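PDB 3UMC: haloacid dehalogenase from Pseudomonas aeruginosa, which probably hydrolyses the carbon-halogen bond of L-2-haloacids, as an L-2-haloacid dehalogenase of the haloacid dehalogenase-like hydrolase superfamily. Local coordinates for residues Trp122-Ala127 with Ala240-Asp245; Ala127-Leu132 with Gly157-Met162. One frame throughout, in Å; residues are numbered along the deposited sequence.

Contact 1. Residues Trp122-Ala127 with Ala240-Asp245; sequences WPDTLA and ASDLLD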
ATOM      1  N   TRP A 122      -3.153  20.212  -4.156  1.00 15.16           N
ATOM      2  CA  TRP A 122      -4.140  21.316  -4.103  1.00 14.30           C
ATOM      3  C   TRP A 122      -4.502  21.680  -2.672  1.00 14.71           C
ATOM      4  O   TRP A 122      -4.369  20.843  -1.780  1.00 15.53           O
ATOM      5  CB  TRP A 122      -5.390  20.992  -4.924  1.00 14.37           C
ATOM      6  CG  TRP A 122      -5.088  20.603  -6.384  1.00 12.12           C
ATOM      7  CD1 TRP A 122      -5.196  19.373  -6.909  1.00 12.34           C
ATOM      8  CD2 TRP A 122      -4.649  21.442  -7.436  1.00 15.75           C
ATOM      9  NE1 TRP A 122      -4.865  19.370  -8.222  1.00 10.64           N
ATOM     10  CE2 TRP A 122      -4.513  20.635  -8.582  1.00 15.61           C
ATOM     11  CE3 TRP A 122      -4.366  22.809  -7.540  1.00 21.60           C
ATOM     12  CZ2 TRP A 122      -4.106  21.135  -9.806  1.00 15.20           C
ATOM     13  CZ3 TRP A 122      -3.958  23.316  -8.765  1.00 18.51           C
ATOM     14  CH2 TRP A 122      -3.851  22.477  -9.886  1.00 18.17           C
ATOM     15  N   PRO A 123      -5.018  22.920  -2.422  1.00 15.28           N
ATOM     16  CA  PRO A 123      -5.314  23.401  -1.061  1.00 14.07           C
ATOM     17  C   PRO A 123      -6.245  22.554  -0.240  1.00 14.68           C
ATOM     18  O   PRO A 123      -6.172  22.559   1.015  1.00 13.48           O
ATOM     19  CB  PRO A 123      -6.001  24.746  -1.308  1.00 16.02           C
ATOM     20  CG  PRO A 123      -5.350  25.259  -2.607  1.00 16.62           C
ATOM     21  CD  PRO A 123      -5.175  23.997  -3.431  1.00 15.80           C
ATOM     22  N   ASP A 124      -7.105  21.788  -0.930  1.00 14.48           N
ATOM     23  CA  ASP A 124      -8.066  20.937  -0.291  1.00 13.50           C
ATOM     24  C   ASP A 124      -7.585  19.501  -0.070  1.00 13.95           C
ATOM     25  O   ASP A 124      -8.229  18.711   0.623  1.00 12.30           O
ATOM     26  CB  ASP A 124      -9.356  20.880  -1.123  1.00 14.21           C
ATOM     27  CG  ASP A 124      -9.131  20.328  -2.554  1.00 14.93           C
ATOM     28  OD1 ASP A 124      -8.586  21.049  -3.419  1.00 15.88           O
ATOM     29  OD2 ASP A 124      -9.576  19.219  -2.849  1.00 13.74           O
ATOM     30  N   THR A 125      -6.524  19.114  -0.739  1.00 13.96           N
ATOM     31  CA  THR A 125      -6.254  17.680  -0.837  1.00 13.66           C
ATOM     32  C   THR A 125      -6.026  17.040   0.527  1.00 14.97           C
ATOM     33  O   THR A 125      -6.713  16.092   0.901  1.00 13.51           O
ATOM     34  CB  THR A 125      -5.056  17.385  -1.743  1.00 14.23           C
ATOM     35  OG1 THR A 125      -5.420  17.680  -3.085  1.00 14.48           O
ATOM     36  CG2 THR A 125      -4.583  15.891  -1.611  1.00 11.61           C
ATOM     37  N   LEU A 126      -5.061  17.575   1.259  1.00 15.07           N
ATOM     38  CA  LEU A 126      -4.691  17.052   2.568  1.00 16.04           C
ATOM     39  C   LEU A 126      -5.848  17.009   3.546  1.00 15.09           C
ATOM     40  O   LEU A 126      -6.158  15.936   4.181  1.00 14.86           O
ATOM     41  CB  LEU A 126      -3.516  17.851   3.165  1.00 18.08           C
ATOM     42  CG  LEU A 126      -2.072  17.494   2.785  1.00 24.88           C
ATOM     43  CD1 LEU A 126      -1.959  17.011   1.367  1.00 29.60           C
ATOM     44  CD2 LEU A 126      -0.985  18.627   3.032  1.00 30.52           C
ATOM     45  N   ALA A 127      -6.565  18.104   3.633  1.00 14.14           N
ATOM     46  CA  ALA A 127      -7.641  18.169   4.631  1.00 14.20           C
ATOM     47  C   ALA A 127      -8.733  17.197   4.285  1.00 12.95           C
ATOM     48  O   ALA A 127      -9.343  16.589   5.189  1.00 13.60           O
ATOM     49  CB  ALA A 127      -8.256  19.554   4.758  1.00 12.71           C
ATOM     50  N   ALA A 240     -18.239  17.029  -7.024  1.00 15.03           N
ATOM     51  CA  ALA A 240     -17.845  17.782  -5.833  1.00 13.81           C
ATOM     52  C   ALA A 240     -16.893  18.873  -6.242  1.00 14.53           C
ATOM     53  O   ALA A 240     -16.238  18.776  -7.263  1.00 14.07           O
ATOM     54  CB  ALA A 240     -17.264  16.855  -4.807  1.00 12.13           C
ATOM     55  N   SER A 241     -16.894  19.976  -5.489  1.00 14.98           N
ATOM     56  CA  SER A 241     -16.028  21.111  -5.794  1.00 14.09           C
ATOM     57  C   SER A 241     -14.628  20.853  -5.314  1.00 13.10           C
ATOM     58  O   SER A 241     -13.681  21.356  -5.876  1.00 13.80           O
ATOM     59  CB  SER A 241     -16.612  22.385  -5.112  1.00 15.23           C
ATOM     60  OG  SER A 241     -16.720  22.176  -3.711  1.00 18.05           O
ATOM     61  N   ASP A 242     -14.468  20.044  -4.282  1.00 12.76           N
ATOM     62  CA  ASP A 242     -13.184  19.719  -3.780  1.00 13.09           C
ATOM     63  C   ASP A 242     -13.326  18.520  -2.791  1.00 12.66           C
ATOM     64  O   ASP A 242     -14.407  18.036  -2.564  1.00 14.31           O
ATOM     65  CB  ASP A 242     -12.574  20.949  -3.121  1.00 14.67           C
ATOM     66  CG  ASP A 242     -13.423  21.455  -1.980  1.00 15.80           C
ATOM     67  OD1 ASP A 242     -13.600  20.706  -0.979  1.00 18.32           O
ATOM     68  OD2 ASP A 242     -13.956  22.537  -2.152  1.00 20.01           O
ATOM     69  N   LEU A 243     -12.243  17.995  -2.236  1.00 13.73           N
ATOM     70  CA  LEU A 243     -12.354  16.785  -1.416  1.00 12.73           C
ATOM     71  C   LEU A 243     -13.086  16.932  -0.149  1.00 13.69           C
ATOM     72  O   LEU A 243     -13.601  15.921   0.381  1.00 13.52           O
ATOM     73  CB  LEU A 243     -11.002  16.177  -1.078  1.00 12.67           C
ATOM     74  CG  LEU A 243     -10.376  15.211  -2.075  1.00 13.56           C
ATOM     75  CD1 LEU A 243      -9.846  15.932  -3.295  1.00 13.07           C
ATOM     76  CD2 LEU A 243      -9.227  14.473  -1.391  1.00 12.22           C
ATOM     77  N   LEU A 244     -13.112  18.143   0.427  1.00 14.55           N
ATOM     78  CA  LEU A 244     -13.870  18.312   1.682  1.00 14.10           C
ATOM     79  C   LEU A 244     -15.354  18.353   1.367  1.00 13.51           C
ATOM     80  O   LEU A 244     -16.170  17.813   2.112  1.00 10.27           O
ATOM     81  CB  LEU A 244     -13.469  19.614   2.455  1.00 14.73           C
ATOM     82  CG  LEU A 244     -12.248  19.480   3.348  1.00 16.77           C
ATOM     83  CD1 LEU A 244     -11.725  20.918   3.826  1.00 19.15           C
ATOM     84  CD2 LEU A 244     -12.495  18.490   4.576  1.00 13.32           C
ATOM     85  N   ASP A 245     -15.696  19.016   0.266  1.00 13.68           N
ATOM     86  CA  ASP A 245     -17.063  18.974  -0.243  1.00 14.14           C
ATOM     87  C   ASP A 245     -17.519  17.546  -0.612  1.00 14.12           C
ATOM     88  O   ASP A 245     -18.663  17.199  -0.402  1.00 14.40           O
ATOM     89  CB  ASP A 245     -17.221  19.935  -1.408  1.00 13.80           C
ATOM     90  CG  ASP A 245     -18.658  20.008  -1.927  1.00 18.39           C
ATOM     91  OD1 ASP A 245     -19.554  20.386  -1.131  1.00 19.81           O
ATOM     92  OD2 ASP A 245     -18.888  19.660  -3.139  1.00 20.56           O
TER

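Contact 2. Residues Ala127-Leu132 with Gly157-Met162; sequences AGMHAL and GLPWDM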
ATOM      1  N   ALA A 127      -6.565  18.104   3.633  1.00 14.14           N
ATOM      2  CA  ALA A 127      -7.641  18.169   4.631  1.00 14.20           C
ATOM      3  C   ALA A 127      -8.733  17.197   4.285  1.00 12.95           C
ATOM      4  O   ALA A 127      -9.343  16.589   5.189  1.00 13.60           O
ATOM      5  CB  ALA A 127      -8.256  19.554   4.758  1.00 12.71           C
ATOM      6  N   GLY A 128      -9.066  17.177   3.007  1.00 11.17           N
ATOM      7  CA  GLY A 128     -10.136  16.353   2.521  1.00 10.34           C
ATOM      8  C   GLY A 128      -9.775  14.879   2.686  1.00  9.96           C
ATOM      9  O   GLY A 128     -10.605  14.090   3.071  1.00  9.18           O
HETATM   10  N   MSE A 129      -8.536  14.518   2.405  1.00 10.62           N
HETATM   11  CA  MSE A 129      -8.162  13.106   2.583  1.00 12.95           C
HETATM   12  C   MSE A 129      -8.284  12.717   4.085  1.00 14.19           C
HETATM   13  O   MSE A 129      -8.809  11.634   4.415  1.00 14.18           O
HETATM   14  CB  MSE A 129      -6.784  12.833   2.010  1.00 11.74           C
HETATM   15  CG  MSE A 129      -6.736  12.754   0.486  1.00 11.48           C
HETATM   16 SE   MSE A 129      -4.969  12.379  -0.097  1.00 23.41          SE
HETATM   17  CE  MSE A 129      -4.955  10.407   0.212  1.00 20.64           C
ATOM     18  N   HIS A 130      -7.831  13.618   4.980  1.00 15.45           N
ATOM     19  CA  HIS A 130      -7.911  13.374   6.412  1.00 15.47           C
ATOM     20  C   HIS A 130      -9.271  13.304   6.857  1.00 16.96           C
ATOM     21  O   HIS A 130      -9.536  12.540   7.767  1.00 19.82           O
ATOM     22  CB  HIS A 130      -7.128  14.396   7.249  1.00 17.24           C
ATOM     23  CG  HIS A 130      -5.672  14.106   7.288  1.00 12.08           C
ATOM     24  ND1 HIS A 130      -5.184  12.947   7.843  1.00 13.98           N
ATOM     25  CD2 HIS A 130      -4.622  14.742   6.743  1.00 14.99           C
ATOM     26  CE1 HIS A 130      -3.868  12.930   7.703  1.00 15.61           C
ATOM     27  NE2 HIS A 130      -3.507  14.002   7.021  1.00 18.50           N
ATOM     28  N   ALA A 131     -10.188  14.071   6.246  1.00 16.33           N
ATOM     29  CA  ALA A 131     -11.587  13.904   6.570  1.00 15.98           C
ATOM     30  C   ALA A 131     -12.177  12.527   6.112  1.00 15.89           C
ATOM     31  O   ALA A 131     -12.927  11.863   6.847  1.00 17.48           O
ATOM     32  CB  ALA A 131     -12.430  15.069   5.947  1.00 14.44           C
ATOM     33  N   LEU A 132     -11.944  12.179   4.861  1.00 14.69           N
ATOM     34  CA  LEU A 132     -12.499  10.973   4.279  1.00 14.48           C
ATOM     35  C   LEU A 132     -11.960   9.724   4.945  1.00 16.08           C
ATOM     36  O   LEU A 132     -12.643   8.710   4.966  1.00 17.73           O
ATOM     37  CB  LEU A 132     -12.217  10.923   2.770  1.00 13.02           C
ATOM     38  CG  LEU A 132     -12.880  12.004   1.946  1.00 12.30           C
ATOM     39  CD1 LEU A 132     -12.149  12.280   0.615  1.00 13.17           C
ATOM     40  CD2 LEU A 132     -14.362  11.678   1.750  1.00  8.84           C
ATOM     41  N   GLY A 157       2.538  14.575   2.064  1.00 18.18           N
ATOM     42  CA  GLY A 157       1.825  14.128   3.239  1.00 16.85           C
ATOM     43  C   GLY A 157       0.491  13.383   2.971  1.00 15.98           C
ATOM     44  O   GLY A 157      -0.408  13.390   3.783  1.00 16.09           O
ATOM     45  N   LEU A 158       0.347  12.737   1.842  1.00 14.87           N
ATOM     46  CA  LEU A 158      -0.895  12.018   1.555  1.00 13.69           C
ATOM     47  C   LEU A 158      -1.067  10.792   2.495  1.00 13.67           C
ATOM     48  O   LEU A 158      -0.199   9.914   2.585  1.00 15.98           O
ATOM     49  CB  LEU A 158      -0.856  11.630   0.085  1.00 13.56           C
ATOM     50  CG  LEU A 158      -0.607  12.760  -0.931  1.00 15.78           C
ATOM     51  CD1 LEU A 158      -0.855  12.231  -2.343  1.00 13.06           C
ATOM     52  CD2 LEU A 158      -1.514  13.981  -0.678  1.00  9.02           C
ATOM     53  N   PRO A 159      -2.148  10.740   3.251  1.00 13.01           N
ATOM     54  CA  PRO A 159      -2.363   9.665   4.218  1.00 12.11           C
ATOM     55  C   PRO A 159      -3.142   8.474   3.587  1.00 12.83           C
ATOM     56  O   PRO A 159      -4.292   8.304   3.905  1.00 14.29           O
ATOM     57  CB  PRO A 159      -3.216  10.333   5.247  1.00 11.82           C
ATOM     58  CG  PRO A 159      -4.181  11.208   4.328  1.00 12.95           C
ATOM     59  CD  PRO A 159      -3.180  11.785   3.341  1.00 13.28           C
ATOM     60  N   TRP A 160      -2.447   7.652   2.786  1.00 12.37           N
ATOM     61  CA  TRP A 160      -2.979   6.480   2.120  1.00 12.41           C
ATOM     62  C   TRP A 160      -3.092   5.308   3.091  1.00 12.41           C
ATOM     63  O   TRP A 160      -2.239   5.125   3.934  1.00 14.24           O
ATOM     64  CB  TRP A 160      -2.022   6.005   1.021  1.00 12.09           C
ATOM     65  CG  TRP A 160      -1.836   6.934  -0.084  1.00 11.10           C
ATOM     66  CD1 TRP A 160      -0.646   7.484  -0.490  1.00 10.21           C
ATOM     67  CD2 TRP A 160      -2.850   7.507  -0.907  1.00 10.64           C
ATOM     68  NE1 TRP A 160      -0.859   8.308  -1.576  1.00 13.66           N
ATOM     69  CE2 TRP A 160      -2.205   8.363  -1.830  1.00  9.20           C
ATOM     70  CE3 TRP A 160      -4.215   7.304  -1.032  1.00 10.49           C
ATOM     71  CZ2 TRP A 160      -2.889   9.005  -2.828  1.00  8.72           C
ATOM     72  CZ3 TRP A 160      -4.875   7.907  -2.018  1.00  8.85           C
ATOM     73  CH2 TRP A 160      -4.227   8.801  -2.903  1.00  8.54           C
ATOM     74  N   ASP A 161      -4.141   4.538   2.971  1.00 11.90           N
ATOM     75  CA  ASP A 161      -4.150   3.200   3.581  1.00 13.44           C
ATOM     76  C   ASP A 161      -3.338   2.257   2.685  1.00 14.41           C
ATOM     77  O   ASP A 161      -2.652   1.393   3.178  1.00 16.62           O
ATOM     78  CB  ASP A 161      -5.540   2.673   3.646  1.00 11.68           C
ATOM     79  CG  ASP A 161      -6.363   3.358   4.693  1.00 16.06           C
ATOM     80  OD1 ASP A 161      -6.183   2.973   5.857  1.00 16.46           O
ATOM     81  OD2 ASP A 161      -7.198   4.248   4.351  1.00 15.73           O
HETATM   82  N   MSE A 162      -3.405   2.443   1.365  1.00 15.47           N
HETATM   83  CA  MSE A 162      -2.760   1.524   0.421  1.00 14.84           C
HETATM   84  C   MSE A 162      -2.450   2.249  -0.886  1.00 13.06           C
HETATM   85  O   MSE A 162      -3.136   3.210  -1.261  1.00 11.55           O
HETATM   86  CB  MSE A 162      -3.751   0.389   0.144  1.00 16.34           C
HETATM   87  CG  MSE A 162      -3.286  -0.759  -0.769  1.00 18.02           C
HETATM   88 SE   MSE A 162      -1.570  -1.564  -0.311  1.00 29.04          SE
HETATM   89  CE  MSE A 162      -1.331  -2.833  -1.871  1.00 21.62           C
TER

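Contact 1. Residues Trp122-Ala127 with Ala240-Asp245
D124 lays its carboxylate against the start of helix 243-251, over the CB of D242 and the backbone N of L243. This joins two helices of the Rossmann-like HAD core: 125-132, and the C-terminal 243-251 that follows strand 238-240 of the parallel sheet. D124 OD2 accepts a hydrogen bond from L243 N at 3.0 Å, nearly straight at 174°, although the proton arrives from above the carboxylate plane, 35° out of it. A chi1 of 60° tucks CG between the backbone N and the carbonyl carbon and turns the acid across the gap. Its other oxygen, OD1, is in a salt bridge with R218, so the two ends of the carboxylate are anchored to different parts of the chain.

D242 is the N-cap of helix 243-251. Its OD1 takes the N of D245 at 3.0 Å and, in a weaker bent bond, the N of L244. Two acids thus share the amides of the helix's first turn, D124 serving L243 and D242 the next two. Their nearest charged oxygens, D124 OD2 and D242 OD1, stay 4.7 Å apart; the helix N-terminus and R218 would probably ease this like-charge proximity. S241 N also donates to D245 OD2, tying the turn before the helix to its first turn.

Apolar branches fill in beside the polar link. L243 crosses D124 at about a right angle, its CD1 near OD2, while its CD2 reaches toward the T125 carbonyl oxygen. T125 itself turns its CB from this interface, and its OG1 is hydrogen-bonded to L33 O. On the more exposed flank L244 splays its methyls over A127: CD1 rests 3.8 Å from A127 CB, and CD2 lies 3.7 Å from A127 O.

Contact 2. Residues Ala127-Leu132 with Gly157-Met162
M129, a selenomethionine, runs from helix 125-132 to the indole of W160, where its CE sits over one face of the six-membered ring, 3.4 Å from the centroid and 15° off the normal. The methyl is displaced toward the rim, with CE3 and CZ3 its nearest ring atoms. Behind it SE stands above the same ring at a longer 4.8 Å from the centroid, a Met-aromatic contact. The chain is extended at chi2 (-179°) and bends at chi3 (80°), which brings CE round onto the indole. Along the way SE touches L158 CD2 at 3.9 Å, and M129 CB packs on P159 CG at 3.8 Å.

P159 is wedged between two neighbours on the helix. Its CG also lies over one face of the H130 imidazole in a CH-pi contact, 3.9 Å from the ring centroid, while CB meets H130 CE1. ND1 of this exposed histidine is hydrogen-bonded to K133 NZ, just past the helix end.

Farther out, L33 touches both M129 and W160, and L138 of strand 137-140 touches M129. D161 hydrogen-bonds with L138 through its backbone and side chain, and forms a salt bridge to R154 of the second subunit. P159 centres an inverse gamma turn in the connection from helix 146-156 to strand 162-163, part of a beta-alpha-beta crossover in the Rossmann-like HAD core.

In the fold
Both contacts use helix 125-132, but they meet different partners: the C-terminal helix in contact 1, the loop before strand 162-163 in contact 2. Those partners lead from or to the outermost strands of the parallel sheet within this chain. Contact 1 relies on charge and amide bonding at a helix start, with leucines beside it; contact 2 is apolar and aromatic. Each grades from buried residues, L243 or M129 and L158, to exposed ones, L244 or H130. Their centres lie about 11 Å apart, and the two meet directly: buried L243 touches buried M129, CD2 to CG at 3.6 Å, while L126 CD1, on the same helix as M129, lies 3.7 Å from L158 CD2.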